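Local structure of nucleoside phosphorylase, putative (Trypanosoma brucei, 3BJE) at residues Thr32-Cys37 against Leu104-Ala109; Asp40-Arg45 against His108-Tyr113; Asp44-Val49 against Met141-Leu146; Asn172-Tyr177 against Cys299-Met304. The protein cleaves uridine with phosphate to give uracil and ribose 1-phosphate, acting as a homodimeric uridine phosphorylase of the nucleoside phosphorylase superfamily. All blocks are in the same frame, centred on the assembly; numbering follows the deposited sequence.

Contact 1: Thr32-Cys37 against Leu104-Ala109. With R1P (1-O-phosphono-alpha-D-ribofuranose), chain E.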
# COMPACT_ATOMS: atom_id res chain seq x y z
N THR A 32 -8.16 17.55 -2.32
CA THR A 32 -6.88 16.93 -2.02
C THR A 32 -6.42 16.06 -3.21
O THR A 32 -7.16 15.88 -4.20
CB THR A 32 -6.95 16.14 -0.69
OG1 THR A 32 -8.23 15.49 -0.54
CG2 THR A 32 -6.75 17.09 0.48
N LEU A 33 -5.20 15.56 -3.13
CA LEU A 33 -4.53 14.95 -4.28
C LEU A 33 -5.04 13.57 -4.69
O LEU A 33 -5.13 13.28 -5.89
CB LEU A 33 -3.04 14.87 -4.01
CG LEU A 33 -2.12 14.45 -5.14
CD1 LEU A 33 -2.30 15.36 -6.36
CD2 LEU A 33 -0.67 14.51 -4.64
N HIS A 34 -5.33 12.73 -3.72
CA HIS A 34 -5.75 11.34 -3.99
C HIS A 34 -7.24 11.15 -3.76
O HIS A 34 -7.95 10.64 -4.62
CB HIS A 34 -4.95 10.35 -3.13
CG HIS A 34 -3.47 10.43 -3.37
ND1 HIS A 34 -2.64 11.29 -2.69
CD2 HIS A 34 -2.69 9.74 -4.24
CE1 HIS A 34 -1.40 11.16 -3.17
NE2 HIS A 34 -1.41 10.21 -4.09
N LEU A 35 -7.69 11.55 -2.58
CA LEU A 35 -9.10 11.63 -2.24
C LEU A 35 -9.66 12.92 -2.84
O LEU A 35 -9.30 14.02 -2.42
CB LEU A 35 -9.26 11.60 -0.72
CG LEU A 35 -10.66 11.89 -0.19
CD1 LEU A 35 -11.69 10.79 -0.60
CD2 LEU A 35 -10.58 12.09 1.32
N LYS A 36 -10.50 12.77 -3.86
CA LYS A 36 -10.97 13.92 -4.63
C LYS A 36 -12.27 14.46 -4.06
O LYS A 36 -13.31 14.49 -4.72
CB LYS A 36 -11.09 13.55 -6.11
CG LYS A 36 -9.75 13.21 -6.75
CD LYS A 36 -8.79 14.39 -6.68
CE LYS A 36 -7.69 14.30 -7.69
NZ LYS A 36 -6.70 15.40 -7.48
N CYS A 37 -12.16 14.92 -2.82
CA CYS A 37 -13.29 15.37 -2.02
C CYS A 37 -12.98 16.77 -1.52
O CYS A 37 -11.82 17.10 -1.27
CB CYS A 37 -13.46 14.41 -0.85
SG CYS A 37 -14.87 14.73 0.19
N LEU A 104 -5.80 9.46 5.45
CA LEU A 104 -5.95 10.18 6.72
C LEU A 104 -5.30 11.58 6.70
O LEU A 104 -5.86 12.51 7.30
CB LEU A 104 -5.44 9.38 7.91
CG LEU A 104 -6.39 8.29 8.41
CD1 LEU A 104 -5.68 7.53 9.53
CD2 LEU A 104 -7.73 8.84 8.89
N ASN A 105 -4.15 11.74 6.04
CA ASN A 105 -3.57 13.09 5.89
C ASN A 105 -4.51 14.02 5.14
O ASN A 105 -4.69 15.18 5.51
CB ASN A 105 -2.23 13.01 5.15
CG ASN A 105 -1.06 12.84 6.09
OD1 ASN A 105 -0.49 13.84 6.52
ND2 ASN A 105 -0.73 11.60 6.43
N GLU A 106 -5.14 13.48 4.09
CA GLU A 106 -6.03 14.29 3.28
C GLU A 106 -7.34 14.60 3.99
O GLU A 106 -7.81 15.74 3.92
CB GLU A 106 -6.19 13.66 1.89
CG GLU A 106 -4.85 13.62 1.17
CD GLU A 106 -4.89 13.07 -0.24
OE1 GLU A 106 -5.97 12.70 -0.73
OE2 GLU A 106 -3.81 13.01 -0.86
N ILE A 107 -7.89 13.63 4.73
CA ILE A 107 -9.05 13.91 5.61
C ILE A 107 -8.69 14.99 6.64
O ILE A 107 -9.49 15.91 6.92
CB ILE A 107 -9.55 12.62 6.30
CG1 ILE A 107 -10.25 11.69 5.29
CG2 ILE A 107 -10.48 12.96 7.50
CD1 ILE A 107 -10.43 10.25 5.81
N HIS A 108 -7.51 14.87 7.25
CA HIS A 108 -7.03 15.90 8.20
C HIS A 108 -7.03 17.29 7.60
O HIS A 108 -7.58 18.21 8.22
CB HIS A 108 -5.65 15.52 8.74
CG HIS A 108 -5.11 16.46 9.76
ND1 HIS A 108 -5.87 16.91 10.81
CD2 HIS A 108 -3.90 17.06 9.88
CE1 HIS A 108 -5.15 17.74 11.55
NE2 HIS A 108 -3.95 17.85 11.00
N ALA A 109 -6.49 17.43 6.39
CA ALA A 109 -6.50 18.71 5.70
C ALA A 109 -7.92 19.17 5.34
O ALA A 109 -8.28 20.33 5.53
CB ALA A 109 -5.60 18.64 4.43
C5 R1P E . 1.41 8.49 -5.19
O5 R1P E . 0.65 9.57 -5.74
C4 R1P E . 1.58 7.41 -6.25
O4 R1P E . 2.19 7.92 -7.44
C1 R1P E . 3.45 7.29 -7.73
C2 R1P E . 3.84 6.72 -6.36
O2 R1P E . 4.86 5.71 -6.41
C3 R1P E . 2.49 6.28 -5.78
O3 R1P E . 2.04 5.04 -6.34
O1 R1P E . 3.39 6.34 -8.84
P R1P E . 2.17 6.07 -9.88
O1P R1P E . 1.13 5.51 -8.88
O2P R1P E . 2.66 5.02 -10.86
O3P R1P E . 1.87 7.41 -10.48
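With CG anti to its carbonyl carbon (chi1 -63°) and the chain extended beyond it, E106 reaches from helix 97-112 into the loop 32-37, while H34, its CG likewise beside the backbone N, turns its ring edge to meet the carboxylate. The result is a His-carboxylate hydrogen bond in the ribose 1-phosphate site of this nucleoside phosphorylase. H34 ND1 donates to E106 OE2 at 2.8 Å and 166°; OE2 lies in the ring plane of H34 and is met on its syn side, with H34 ND1 somewhat out of the carboxylate plane. The other oxygen, E106 OE1, takes two backbone donors: L35 N at 2.8 Å, nearly along the C-O axis, and H34 N at 3.1 Å. E106 OE2 also bonds to the hydroxyl of Y251 of the second subunit, so the buried carboxylate ties loop, helix and dimer partner together. T32 closes the side of the E106 chain, its CB 3.7 Å from E106 CB, and L35 CD2 rests 4.0 Å from I107 CG1. Held at ND1, the imidazole is fixed in rotation and presents its far nitrogen to sugar bound mainly by the second subunit: H34 NE2 lies 2.7 Å from O5 of ribose 1-phosphate.

Contact 2: Asp40-Arg45 against His108-Tyr113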
# COMPACT_ATOMS: atom_id res chain seq x y z
N ASP A 40 -16.53 20.58 2.21
CA ASP A 40 -17.97 20.58 2.48
C ASP A 40 -18.69 19.32 2.01
O ASP A 40 -19.89 19.19 2.22
CB ASP A 40 -18.66 21.87 1.97
CG ASP A 40 -18.73 21.99 0.45
OD1 ASP A 40 -18.22 21.12 -0.30
OD2 ASP A 40 -19.30 23.00 -0.01
N GLU A 41 -17.95 18.42 1.37
CA GLU A 41 -18.48 17.14 0.90
C GLU A 41 -18.18 15.96 1.80
O GLU A 41 -18.66 14.88 1.53
CB GLU A 41 -17.92 16.82 -0.47
CG GLU A 41 -18.35 17.80 -1.52
CD GLU A 41 -17.72 17.54 -2.87
OE1 GLU A 41 -16.56 17.08 -2.93
OE2 GLU A 41 -18.41 17.80 -3.88
N LEU A 42 -17.39 16.17 2.85
CA LEU A 42 -16.92 15.09 3.70
C LEU A 42 -17.62 15.16 5.06
O LEU A 42 -17.56 16.19 5.73
CB LEU A 42 -15.41 15.23 3.89
CG LEU A 42 -14.73 14.19 4.79
CD1 LEU A 42 -14.90 12.81 4.19
CD2 LEU A 42 -13.25 14.57 4.93
N ALA A 43 -18.27 14.07 5.46
CA ALA A 43 -18.92 13.97 6.77
C ALA A 43 -17.90 13.76 7.89
O ALA A 43 -16.78 13.33 7.64
CB ALA A 43 -19.95 12.84 6.77
N ASP A 44 -18.30 14.05 9.12
CA ASP A 44 -17.48 13.76 10.31
C ASP A 44 -17.40 12.26 10.60
O ASP A 44 -16.48 11.81 11.29
CB ASP A 44 -18.05 14.44 11.55
CG ASP A 44 -17.93 15.95 11.51
OD1 ASP A 44 -17.18 16.49 10.68
OD2 ASP A 44 -18.60 16.60 12.34
N ARG A 45 -18.38 11.52 10.09
CA ARG A 45 -18.47 10.09 10.31
C ARG A 45 -18.16 9.37 9.00
O ARG A 45 -18.83 9.58 7.99
CB ARG A 45 -19.87 9.71 10.80
CG ARG A 45 -20.14 10.10 12.24
CD ARG A 45 -21.53 9.64 12.68
NE ARG A 45 -21.80 9.94 14.09
CZ ARG A 45 -22.13 11.15 14.55
NH1 ARG A 45 -22.37 11.30 15.85
NH2 ARG A 45 -22.23 12.19 13.74
N HIS A 108 -7.51 14.87 7.25
CA HIS A 108 -7.03 15.90 8.20
C HIS A 108 -7.03 17.29 7.60
O HIS A 108 -7.58 18.21 8.22
CB HIS A 108 -5.65 15.52 8.74
CG HIS A 108 -5.11 16.46 9.76
ND1 HIS A 108 -5.87 16.91 10.81
CD2 HIS A 108 -3.90 17.06 9.88
CE1 HIS A 108 -5.15 17.74 11.55
NE2 HIS A 108 -3.95 17.85 11.00
N ALA A 109 -6.49 17.43 6.39
CA ALA A 109 -6.50 18.71 5.70
C ALA A 109 -7.92 19.17 5.34
O ALA A 109 -8.28 20.33 5.53
CB ALA A 109 -5.60 18.64 4.43
N LEU A 110 -8.76 18.25 4.85
CA LEU A 110 -10.13 18.64 4.53
C LEU A 110 -10.92 19.14 5.75
O LEU A 110 -11.75 20.06 5.64
CB LEU A 110 -10.86 17.50 3.84
CG LEU A 110 -10.35 17.18 2.43
CD1 LEU A 110 -11.01 15.91 1.93
CD2 LEU A 110 -10.64 18.32 1.46
N LYS A 111 -10.67 18.54 6.91
CA LYS A 111 -11.40 18.92 8.11
C LYS A 111 -10.80 20.11 8.85
O LYS A 111 -11.53 20.88 9.47
CB LYS A 111 -11.53 17.73 9.05
CG LYS A 111 -12.56 16.73 8.53
CD LYS A 111 -14.00 17.22 8.76
CE LYS A 111 -15.01 16.42 7.95
NZ LYS A 111 -16.40 16.91 8.11
N GLU A 112 -9.48 20.25 8.81
CA GLU A 112 -8.82 21.22 9.69
C GLU A 112 -7.99 22.31 8.99
O GLU A 112 -7.53 23.25 9.64
CB GLU A 112 -7.98 20.50 10.74
CG GLU A 112 -8.80 19.65 11.68
CD GLU A 112 -8.01 19.14 12.85
OE1 GLU A 112 -7.41 19.97 13.58
OE2 GLU A 112 -8.02 17.90 13.08
N TYR A 113 -7.81 22.21 7.67
CA TYR A 113 -7.22 23.32 6.92
C TYR A 113 -8.34 24.15 6.31
O TYR A 113 -9.10 23.66 5.47
CB TYR A 113 -6.22 22.86 5.85
CG TYR A 113 -5.50 24.03 5.22
CD1 TYR A 113 -4.57 24.76 5.93
CD2 TYR A 113 -5.79 24.43 3.91
CE1 TYR A 113 -3.92 25.84 5.36
CE2 TYR A 113 -5.14 25.52 3.33
CZ TYR A 113 -4.21 26.21 4.07
OH TYR A 113 -3.57 27.29 3.51
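The ammonium group of K111 is held between two oxygens of the loop 40-45, by a salt bridge to D44 and a hydrogen bond to the backbone carbonyl of L42, which in this phosphorylase-superfamily fold join the loop leading into strand 45-49 to the C-terminal part of helix 97-112. K111 NZ stands 2.7 Å from D44 OD1, approached nearly along the carboxylate C-O axis, and 2.7 Å from L42 O. The second bond is less regular: NZ lies 40° out of the carbonyl plane. Beside this polar pair, L42 lays its CG 3.9 Å from K111 CE, so the lysine's last methylene is packed against an aliphatic side chain while its charge is paired with D44. L42 CD2 also meets L110 CB at 3.9 Å, the two leucines crossing at about a right angle. One step outward, the bend of the lysine chain at chi2 (-76°) brings NZ to the loop from a CB that does not point there. The loop is also held by strand 86-92: A43 N bonds to T89 OG1, and L42 packs on T89 and I91. S39, just before the loop segment, bonds through OG to the helix carbonyl L110 O, and the methylene K111 CD sits 3.8 Å from D44 OD1.

Contact 3: Asp44-Val49 against Met141-Leu146. With R1P (1-O-phosphono-alpha-D-ribofuranose), chain C.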
# COMPACT_ATOMS: atom_id res chain seq x y z
N ASP A 44 -18.30 14.05 9.12
CA ASP A 44 -17.48 13.76 10.31
C ASP A 44 -17.40 12.26 10.60
O ASP A 44 -16.48 11.81 11.29
CB ASP A 44 -18.05 14.44 11.55
CG ASP A 44 -17.93 15.95 11.51
OD1 ASP A 44 -17.18 16.49 10.68
OD2 ASP A 44 -18.60 16.60 12.34
N ARG A 45 -18.38 11.52 10.09
CA ARG A 45 -18.47 10.09 10.31
C ARG A 45 -18.16 9.37 9.00
O ARG A 45 -18.83 9.58 7.99
CB ARG A 45 -19.87 9.71 10.80
CG ARG A 45 -20.14 10.10 12.24
CD ARG A 45 -21.53 9.64 12.68
NE ARG A 45 -21.80 9.94 14.09
CZ ARG A 45 -22.13 11.15 14.55
NH1 ARG A 45 -22.37 11.30 15.85
NH2 ARG A 45 -22.23 12.19 13.74
N ILE A 46 -17.14 8.51 9.04
CA ILE A 46 -16.57 7.89 7.85
C ILE A 46 -16.39 6.39 8.00
O ILE A 46 -15.92 5.91 9.03
CB ILE A 46 -15.16 8.50 7.56
CG1 ILE A 46 -15.28 10.02 7.36
CG2 ILE A 46 -14.49 7.84 6.34
CD1 ILE A 46 -13.95 10.80 7.32
N ILE A 47 -16.80 5.65 6.97
CA ILE A 47 -16.46 4.24 6.86
C ILE A 47 -15.36 4.09 5.81
O ILE A 47 -15.51 4.59 4.71
CB ILE A 47 -17.64 3.39 6.42
CG1 ILE A 47 -18.75 3.48 7.45
CG2 ILE A 47 -17.20 1.93 6.28
CD1 ILE A 47 -20.01 2.76 7.05
N PHE A 48 -14.27 3.40 6.18
CA PHE A 48 -13.21 3.03 5.25
C PHE A 48 -13.46 1.61 4.77
O PHE A 48 -13.77 0.70 5.56
CB PHE A 48 -11.85 3.02 5.93
CG PHE A 48 -11.20 4.36 6.12
CD1 PHE A 48 -11.57 5.50 5.44
CD2 PHE A 48 -10.10 4.42 6.95
CE1 PHE A 48 -10.89 6.69 5.64
CE2 PHE A 48 -9.42 5.59 7.15
CZ PHE A 48 -9.81 6.73 6.50
N VAL A 49 -13.31 1.40 3.47
CA VAL A 49 -13.28 0.05 2.91
C VAL A 49 -12.05 -0.06 2.05
O VAL A 49 -11.59 0.92 1.52
CB VAL A 49 -14.54 -0.24 2.05
CG1 VAL A 49 -15.78 -0.22 2.95
CG2 VAL A 49 -14.67 0.76 0.90
N MET A 141 -14.72 13.48 14.93
CA MET A 141 -14.42 12.56 13.85
C MET A 141 -14.53 11.13 14.33
O MET A 141 -13.90 10.75 15.32
CB MET A 141 -13.00 12.82 13.32
CG MET A 141 -12.80 14.24 12.77
SD MET A 141 -13.89 14.61 11.37
CE MET A 141 -13.49 13.26 10.24
N LYS A 142 -15.33 10.35 13.61
CA LYS A 142 -15.52 8.93 13.89
C LYS A 142 -15.22 8.17 12.59
O LYS A 142 -15.87 8.39 11.58
CB LYS A 142 -16.97 8.64 14.28
CG LYS A 142 -17.67 9.67 15.15
CD LYS A 142 -17.13 9.73 16.53
CE LYS A 142 -18.01 10.65 17.39
NZ LYS A 142 -17.55 10.67 18.79
N ILE A 143 -14.23 7.27 12.63
CA ILE A 143 -13.77 6.57 11.44
C ILE A 143 -13.73 5.07 11.72
O ILE A 143 -13.05 4.63 12.64
CB ILE A 143 -12.36 7.05 11.04
CG1 ILE A 143 -12.37 8.57 10.87
CG2 ILE A 143 -11.86 6.33 9.76
CD1 ILE A 143 -11.01 9.19 10.55
N ILE A 144 -14.49 4.29 10.95
CA ILE A 144 -14.50 2.84 11.12
C ILE A 144 -14.18 2.13 9.82
O ILE A 144 -14.83 2.34 8.81
CB ILE A 144 -15.86 2.33 11.66
CG1 ILE A 144 -16.23 3.09 12.94
CG2 ILE A 144 -15.81 0.78 11.93
CD1 ILE A 144 -17.60 2.74 13.49
N ARG A 145 -13.18 1.27 9.87
CA ARG A 145 -12.87 0.38 8.77
C ARG A 145 -13.79 -0.82 8.80
O ARG A 145 -13.95 -1.44 9.85
CB ARG A 145 -11.42 -0.07 8.86
CG ARG A 145 -11.10 -1.28 7.99
CD ARG A 145 -9.61 -1.48 7.84
NE ARG A 145 -9.28 -2.85 7.44
CZ ARG A 145 -9.60 -3.40 6.27
NH1 ARG A 145 -9.27 -4.66 6.04
NH2 ARG A 145 -10.26 -2.72 5.32
N LEU A 146 -14.41 -1.12 7.67
CA LEU A 146 -15.15 -2.37 7.49
C LEU A 146 -14.44 -3.13 6.37
O LEU A 146 -14.49 -2.73 5.21
CB LEU A 146 -16.63 -2.14 7.14
CG LEU A 146 -17.43 -3.40 6.76
CD1 LEU A 146 -17.32 -4.54 7.81
CD2 LEU A 146 -18.89 -3.06 6.51
C5 R1P C . -6.22 -7.82 0.72
O5 R1P C . -6.95 -8.80 -0.04
C4 R1P C . -7.14 -6.70 1.16
O4 R1P C . -8.32 -7.21 1.80
C1 R1P C . -8.43 -6.71 3.14
C2 R1P C . -6.98 -6.34 3.50
O2 R1P C . -6.79 -5.49 4.65
C3 R1P C . -6.48 -5.78 2.17
O3 R1P C . -6.93 -4.44 1.94
O1 R1P C . -9.39 -5.61 3.28
P R1P C . -10.44 -5.03 2.19
O1P R1P C . -9.45 -4.48 1.16
O2P R1P C . -11.20 -3.96 2.95
O3P R1P C . -11.27 -6.15 1.64
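R45 to F48 pair with K142 to R145 as parallel strands, their axes 4.5 Å apart at an angle of 23°, in the central sheet of the phosphorylase fold. Five backbone hydrogen bonds alternate between the strands, from K142 N to D44 O at 3.0 Å through to L146 N to F48 O at 2.9 Å. The least straight is F48 N to I144 O, with an N-H...O angle of 153°, its donor above the carbonyl plane. Apolar contacts follow on the face carrying I46, F48 and I143, which helix 97-112 covers through V103, L104 and I107. There I143 CG2 lies over one face of the F48 ring, 3.8 Å from its centroid and offset toward the rim, a CH-pi contact. The bend of M141 at chi2 and chi3 curls CE back to 3.8 Å from I46 CD1. On the other face, where helix 329-348 packs on I47, I144 and L146, the side chains of R45 and K142 lie side by side, pointing the same way, CG to CG 3.8 Å. Charged interactions gather at the ribose 1-phosphate end, where E292 and E294 form salt bridges with R145. The edge of its guanidinium grips the ligand twice: R145 NH1 donates to O1 at 2.9 Å, and R145 NH2 to phosphate oxygen O2P at 2.8 Å.

Contact 4: Asn172-Tyr177 against Cys299-Met304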
# COMPACT_ATOMS: atom_id res chain seq x y z
N ASN A 172 5.59 -0.63 8.81
CA ASN A 172 6.42 0.44 9.39
C ASN A 172 5.92 1.86 9.13
O ASN A 172 6.60 2.83 9.43
CB ASN A 172 7.90 0.31 9.00
CG ASN A 172 8.26 0.98 7.68
OD1 ASN A 172 7.39 1.27 6.86
ND2 ASN A 172 9.58 1.21 7.45
N THR A 173 4.69 2.00 8.67
CA THR A 173 4.23 3.30 8.23
C THR A 173 4.25 4.29 9.39
O THR A 173 4.75 5.42 9.27
CB THR A 173 2.85 3.18 7.56
OG1 THR A 173 3.04 2.53 6.30
CG2 THR A 173 2.19 4.57 7.36
N SER A 174 3.72 3.87 10.54
CA SER A 174 3.70 4.74 11.72
C SER A 174 5.07 4.97 12.34
O SER A 174 5.23 5.87 13.15
CB SER A 174 2.72 4.21 12.77
OG SER A 174 1.42 4.04 12.19
N LEU A 175 6.10 4.21 11.96
CA LEU A 175 7.44 4.53 12.43
C LEU A 175 7.93 5.90 11.97
O LEU A 175 8.86 6.44 12.56
CB LEU A 175 8.46 3.45 12.03
CG LEU A 175 8.33 2.04 12.60
CD1 LEU A 175 9.63 1.27 12.34
CD2 LEU A 175 8.00 2.01 14.08
N TYR A 176 7.30 6.47 10.93
CA TYR A 176 7.61 7.79 10.40
C TYR A 176 6.85 8.87 11.18
O TYR A 176 7.08 10.05 10.96
CB TYR A 176 7.32 7.82 8.89
CG TYR A 176 8.39 7.02 8.23
CD1 TYR A 176 9.62 7.58 7.94
CD2 TYR A 176 8.24 5.67 7.98
CE1 TYR A 176 10.67 6.82 7.41
CE2 TYR A 176 9.27 4.91 7.45
CZ TYR A 176 10.48 5.50 7.16
OH TYR A 176 11.52 4.74 6.67
N TYR A 177 6.02 8.45 12.14
CA TYR A 177 5.26 9.32 13.02
C TYR A 177 5.60 9.03 14.49
O TYR A 177 4.73 9.02 15.37
CB TYR A 177 3.78 9.14 12.78
CG TYR A 177 3.32 9.57 11.40
CD1 TYR A 177 2.63 10.76 11.22
CD2 TYR A 177 3.59 8.80 10.27
CE1 TYR A 177 2.23 11.17 9.97
CE2 TYR A 177 3.20 9.20 9.00
CZ TYR A 177 2.50 10.40 8.85
OH TYR A 177 2.05 10.83 7.62
N CYS A 299 -5.61 3.08 13.39
CA CYS A 299 -5.67 3.33 14.82
C CYS A 299 -4.62 4.35 15.29
O CYS A 299 -4.91 5.27 16.06
CB CYS A 299 -5.53 2.02 15.58
SG CYS A 299 -6.99 0.95 15.41
N TYR A 300 -3.39 4.14 14.87
CA TYR A 300 -2.28 4.98 15.33
C TYR A 300 -2.39 6.43 14.87
O TYR A 300 -2.27 7.36 15.66
CB TYR A 300 -0.94 4.40 14.89
CG TYR A 300 0.24 5.15 15.46
CD1 TYR A 300 0.84 4.77 16.65
CD2 TYR A 300 0.73 6.28 14.82
CE1 TYR A 300 1.90 5.49 17.18
CE2 TYR A 300 1.80 7.01 15.33
CZ TYR A 300 2.38 6.61 16.52
OH TYR A 300 3.43 7.32 17.05
N LEU A 301 -2.59 6.61 13.57
CA LEU A 301 -2.62 7.95 13.01
C LEU A 301 -3.91 8.68 13.45
O LEU A 301 -3.85 9.87 13.75
CB LEU A 301 -2.55 7.87 11.50
CG LEU A 301 -1.21 7.34 10.94
CD1 LEU A 301 -1.26 7.23 9.42
CD2 LEU A 301 -0.05 8.25 11.31
N SER A 302 -5.04 7.97 13.56
CA SER A 302 -6.28 8.60 14.05
C SER A 302 -6.11 9.05 15.49
O SER A 302 -6.47 10.19 15.85
CB SER A 302 -7.50 7.68 13.90
OG SER A 302 -7.76 7.40 12.54
N ASP A 303 -5.56 8.17 16.33
CA ASP A 303 -5.36 8.51 17.72
C ASP A 303 -4.42 9.71 17.84
O ASP A 303 -4.65 10.60 18.67
CB ASP A 303 -4.83 7.32 18.53
CG ASP A 303 -4.39 7.73 19.91
OD1 ASP A 303 -5.26 7.82 20.81
OD2 ASP A 303 -3.18 8.00 20.08
N MET A 304 -3.38 9.74 17.01
CA MET A 304 -2.45 10.86 17.01
C MET A 304 -3.16 12.19 16.75
O MET A 304 -2.82 13.21 17.37
CB MET A 304 -1.32 10.62 16.00
CG MET A 304 -0.37 11.80 15.83
SD MET A 304 1.12 11.25 14.99
CE MET A 304 1.99 10.56 16.40
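Y177 turns one ring face to L301, whose CD2 sits over the ring centre, 3.6 Å from the centroid and 12° off the normal, a nearly vertical CH-pi contact. The two side chains cross at about a right angle. M304 adds a Met-aromatic contact at a different inclination: its SD lies 5.3 Å from the Y177 centroid, approaching obliquely, and 4.1 Å from Y177 CB. The backbone of Y177 takes part too. Y300, its CG anti to the backbone N (chi1 -174°), extends across to segment 172-177, and its OH donates to Y177 O at 2.7 Å from 36° above the carbonyl plane. S174 CB meets the Y300 ring over one face, 3.9 Å from its centroid and displaced toward the rim. Thus both tyrosine rings receive an aliphatic carbon on a face, one from each segment. At its polar end Y177 OH bonds to E101 and N105 of helix 97-112, while N172, T173 and L175 are hydrogen-bonded to the second subunit. Face-on CH-pi contacts and a Met-aromatic contact join the 3-10 segment 173-176 and Y177, after strand 161-169, to helix 295-305, beside the dimer interface of this homodimeric phosphorylase.

Contact 3 lies deepest, its centre about 8 Å from the chain centre, against 12 Å for contact 4 and 17 and 18 Å for contacts 1 and 2; all four are largely buried, with partly exposed side chains in each. Helix 97-112 is shared by contacts 1 and 2, and its residues L104 and I107 also pack on F48 and I143 or I46 of contact 3. D44 belongs to both contacts 2 and 3. Contacts 1 and 4 meet where L104 packs on L301 and S302. Chemistry follows place: main-chain bonding in the sheet, ending in a phosphate-binding arginine, a carboxylate hub at the dimer's sugar site, a lysine salt bridge away from the annotated sites, and aromatic packing near the interface. Contacts 1 and 3 serve sugar-phosphate sites of opposite subunits.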